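Side-chain contact in erythrocyte binding antigen 140 (Plasmodium falciparum, PDB 4GF2), which probably binds a host-cell surface receptor, glycophorin C on the erythrocyte, through its Duffy-binding-like region as the malaria parasite invades: residues 386-391 with 464-469. The protein carries 3 engineered substitutions. Residues are numbered along the deposited sequence; the frame is centred on the assembly and turned at random.
Sequences KDENAL and KETCKD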
ATOM      1  N   LYS A 386      18.920   2.810  30.154  1.00 85.09           N
ATOM      2  CA  LYS A 386      20.278   2.765  29.622  1.00 86.52           C
ATOM      3  C   LYS A 386      20.638   4.082  28.945  1.00 89.30           C
ATOM      4  O   LYS A 386      19.770   4.918  28.700  1.00 89.77           O
ATOM      5  CB  LYS A 386      20.429   1.607  28.633  1.00 81.09           C
ATOM      6  CG  LYS A 386      20.555   0.247  29.302  1.00 78.93           C
ATOM      7  CD  LYS A 386      20.937  -0.837  28.307  1.00 74.90           C
ATOM      8  CE  LYS A 386      21.247  -2.151  29.005  1.00 75.03           C
ATOM      9  NZ  LYS A 386      22.475  -2.070  29.844  1.00 80.40           N
ATOM     10  N   ASP A 387      21.920   4.263  28.643  1.00 91.57           N
ATOM     11  CA  ASP A 387      22.390   5.501  28.028  1.00 96.78           C
ATOM     12  C   ASP A 387      22.073   5.536  26.533  1.00 91.76           C
ATOM     13  O   ASP A 387      21.672   4.529  25.949  1.00 86.08           O
ATOM     14  CB  ASP A 387      23.893   5.680  28.264  1.00107.20           C
ATOM     15  CG  ASP A 387      24.726   4.610  27.586  1.00111.26           C
ATOM     16  OD1 ASP A 387      24.569   4.414  26.363  1.00109.93           O
ATOM     17  OD2 ASP A 387      25.539   3.963  28.277  1.00116.05           O
ATOM     18  N   GLU A 388      22.257   6.704  25.924  1.00 95.01           N
ATOM     19  CA  GLU A 388      21.924   6.905  24.516  1.00 91.80           C
ATOM     20  C   GLU A 388      22.663   5.947  23.591  1.00 82.26           C
ATOM     21  O   GLU A 388      22.061   5.352  22.698  1.00 76.55           O
ATOM     22  CB  GLU A 388      22.234   8.344  24.096  1.00102.31           C
ATOM     23  CG  GLU A 388      21.120   9.331  24.385  1.00107.34           C
ATOM     24  CD  GLU A 388      21.465  10.737  23.936  1.00116.17           C
ATOM     25  OE1 GLU A 388      22.648  10.990  23.625  1.00119.87           O
ATOM     26  OE2 GLU A 388      20.552  11.588  23.891  1.00119.70           O
ATOM     27  N   ASN A 389      23.969   5.811  23.799  1.00 83.70           N
ATOM     28  CA  ASN A 389      24.801   4.989  22.929  1.00 82.46           C
ATOM     29  C   ASN A 389      24.401   3.515  22.959  1.00 75.60           C
ATOM     30  O   ASN A 389      24.470   2.825  21.942  1.00 73.62           O
ATOM     31  CB  ASN A 389      26.275   5.141  23.307  1.00 93.94           C
ATOM     32  CG  ASN A 389      26.761   6.574  23.191  1.00107.72           C
ATOM     33  OD1 ASN A 389      26.160   7.389  22.491  1.00113.56           O
ATOM     34  ND2 ASN A 389      27.855   6.887  23.878  1.00118.42           N
ATOM     35  N   ALA A 390      23.980   3.039  24.126  1.00 75.38           N
ATOM     36  CA  ALA A 390      23.569   1.650  24.282  1.00 71.69           C
ATOM     37  C   ALA A 390      22.211   1.439  23.626  1.00 70.31           C
ATOM     38  O   ALA A 390      22.039   0.536  22.808  1.00 68.19           O
ATOM     39  CB  ALA A 390      23.511   1.276  25.753  1.00 72.18           C
ATOM     40  N   LEU A 391      21.248   2.278  23.992  1.00 71.89           N
ATOM     41  CA  LEU A 391      19.923   2.223  23.391  1.00 69.26           C
ATOM     42  C   LEU A 391      20.058   2.260  21.880  1.00 65.95           C
ATOM     43  O   LEU A 391      19.397   1.509  21.163  1.00 61.57           O
ATOM     44  CB  LEU A 391      19.071   3.399  23.860  1.00 73.77           C
ATOM     45  CG  LEU A 391      17.891   3.046  24.761  1.00 74.42           C
ATOM     46  CD1 LEU A 391      17.226   4.315  25.275  1.00 79.90           C
ATOM     47  CD2 LEU A 391      16.893   2.177  24.012  1.00 69.16           C
ATOM     48  N   LYS A 464      18.207  11.680  17.533  1.00 92.69           N
ATOM     49  CA  LYS A 464      18.239  10.570  16.586  1.00 88.56           C
ATOM     50  C   LYS A 464      19.557  10.516  15.816  1.00 93.59           C
ATOM     51  O   LYS A 464      20.109   9.439  15.596  1.00 93.44           O
ATOM     52  CB  LYS A 464      17.064  10.668  15.607  1.00 85.83           C
ATOM     53  CG  LYS A 464      15.706  10.822  16.281  1.00 87.37           C
ATOM     54  CD  LYS A 464      14.564  10.420  15.357  1.00 89.62           C
ATOM     55  CE  LYS A 464      14.554  11.234  14.075  1.00 98.29           C
ATOM     56  NZ  LYS A 464      13.501  10.761  13.133  1.00 98.56           N
ATOM     57  N   GLU A 465      20.065  11.678  15.415  1.00 98.87           N
ATOM     58  CA  GLU A 465      21.292  11.743  14.624  1.00102.25           C
ATOM     59  C   GLU A 465      22.524  11.315  15.422  1.00 99.46           C
ATOM     60  O   GLU A 465      23.624  11.236  14.880  1.00 96.55           O
ATOM     61  CB  GLU A 465      21.493  13.150  14.060  1.00114.32           C
ATOM     62  CG  GLU A 465      20.451  13.550  13.028  1.00119.57           C
ATOM     63  CD  GLU A 465      20.792  14.851  12.327  1.00131.95           C
ATOM     64  OE1 GLU A 465      21.887  15.397  12.578  1.00138.53           O
ATOM     65  OE2 GLU A 465      19.964  15.326  11.520  1.00134.98           O
ATOM     66  N   THR A 466      22.338  11.050  16.710  1.00101.71           N
ATOM     67  CA  THR A 466      23.396  10.469  17.526  1.00105.61           C
ATOM     68  C   THR A 466      23.675   9.046  17.053  1.00 99.76           C
ATOM     69  O   THR A 466      24.791   8.540  17.186  1.00101.77           O
ATOM     70  CB  THR A 466      22.995  10.427  19.014  1.00107.74           C
ATOM     71  OG1 THR A 466      22.779  11.760  19.494  1.00112.75           O
ATOM     72  CG2 THR A 466      24.078   9.756  19.849  1.00110.09           C
ATOM     73  N   CYS A 467      22.648   8.413  16.496  1.00 90.77           N
ATOM     74  CA  CYS A 467      22.731   7.026  16.055  1.00 81.48           C
ATOM     75  C   CYS A 467      23.129   6.950  14.583  1.00 82.74           C
ATOM     76  O   CYS A 467      22.355   7.316  13.700  1.00 84.90           O
ATOM     77  CB  CYS A 467      21.382   6.348  16.272  1.00 75.22           C
ATOM     78  SG  CYS A 467      21.472   4.572  16.450  1.00 72.66           S
ATOM     79  N   LYS A 468      24.336   6.456  14.325  1.00 81.70           N
ATOM     80  CA  LYS A 468      24.936   6.559  13.000  1.00 81.72           C
ATOM     81  C   LYS A 468      25.307   5.202  12.416  1.00 74.27           C
ATOM     82  O   LYS A 468      25.398   4.206  13.132  1.00 66.21           O
ATOM     83  CB  LYS A 468      26.204   7.416  13.073  1.00 90.79           C
ATOM     84  CG  LYS A 468      26.159   8.525  14.114  1.00 99.14           C
ATOM     85  CD  LYS A 468      27.556   9.026  14.445  1.00106.78           C
ATOM     86  CE  LYS A 468      27.535   9.995  15.617  1.00114.01           C
ATOM     87  NZ  LYS A 468      28.905  10.334  16.087  1.00120.24           N
ATOM     88  N   ASP A 469      25.528   5.184  11.105  1.00 74.28           N
ATOM     89  CA  ASP A 469      26.045   4.007  10.412  1.00 75.28           C
ATOM     90  C   ASP A 469      25.170   2.776  10.615  1.00 72.89           C
ATOM     91  O   ASP A 469      25.649   1.642  10.560  1.00 71.64           O
ATOM     92  CB  ASP A 469      27.480   3.721  10.860  1.00 78.87           C
ATOM     93  CG  ASP A 469      28.448   4.813  10.440  1.00 85.69           C
ATOM     94  OD1 ASP A 469      28.305   5.331   9.311  1.00 87.51           O
ATOM     95  OD2 ASP A 469      29.345   5.158  11.238  1.00 89.63           O
TER
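The carboxylate of Glu388 turns one face to the hydroxyl of Thr466, and the amide of Asn389 points its oxygen at the same threonine's methyl. OG1 of Thr466 lies off one face of the carboxylate, opposite OE1 of Glu388 and nearer the normal than the plane, and at 4.2 Å from OE1 it is too far for a bond. The other meeting is end-on: CG2 of Thr466 sits 4.1 Å from OD1 of Asn389, almost straight beyond the CG-OD1 bond, while neither face of the amide is touched by residues 464-469. The two side chains cross at about a right angle. With chi1 at -62°, Thr466 holds OG1 beside its own backbone N and sends CG2 anti to that N, so hydroxyl and methyl divide between the two partners. Asn463 links the polar ends indirectly: its ND2 bonds to OE2 of Glu388, and its carbonyl oxygen weakly to OG1 of Thr466. Only 93 Å² is buried here, a light contact at the surface.

Each segment has its own local order. Asp387 is the N-cap of helix 388-407; its OD1 accepts from N of Ala390 at 2.7 Å, with an N-H...O angle of 155°. In the other segment, N of Cys467 bonds to O of Lys464 at 2.9 Å, closing the short 3-10 turn 464-466. The backbones stay well apart, CA of Asn389 being 7.5 Å from CA of Cys467. The covalent tie is the disulfide from Cys467 itself to Cys392, three residues beyond Asn389 on the helix, and O of Lys468 also takes a bond from NE2 of Gln396. Within the second Duffy binding domain, the first turns of helix 388-407 are thus joined to the loop leading from helix 435-457 into helix 470-475, while Lys386 reaches Glu492 of helix 478-508 in a salt bridge.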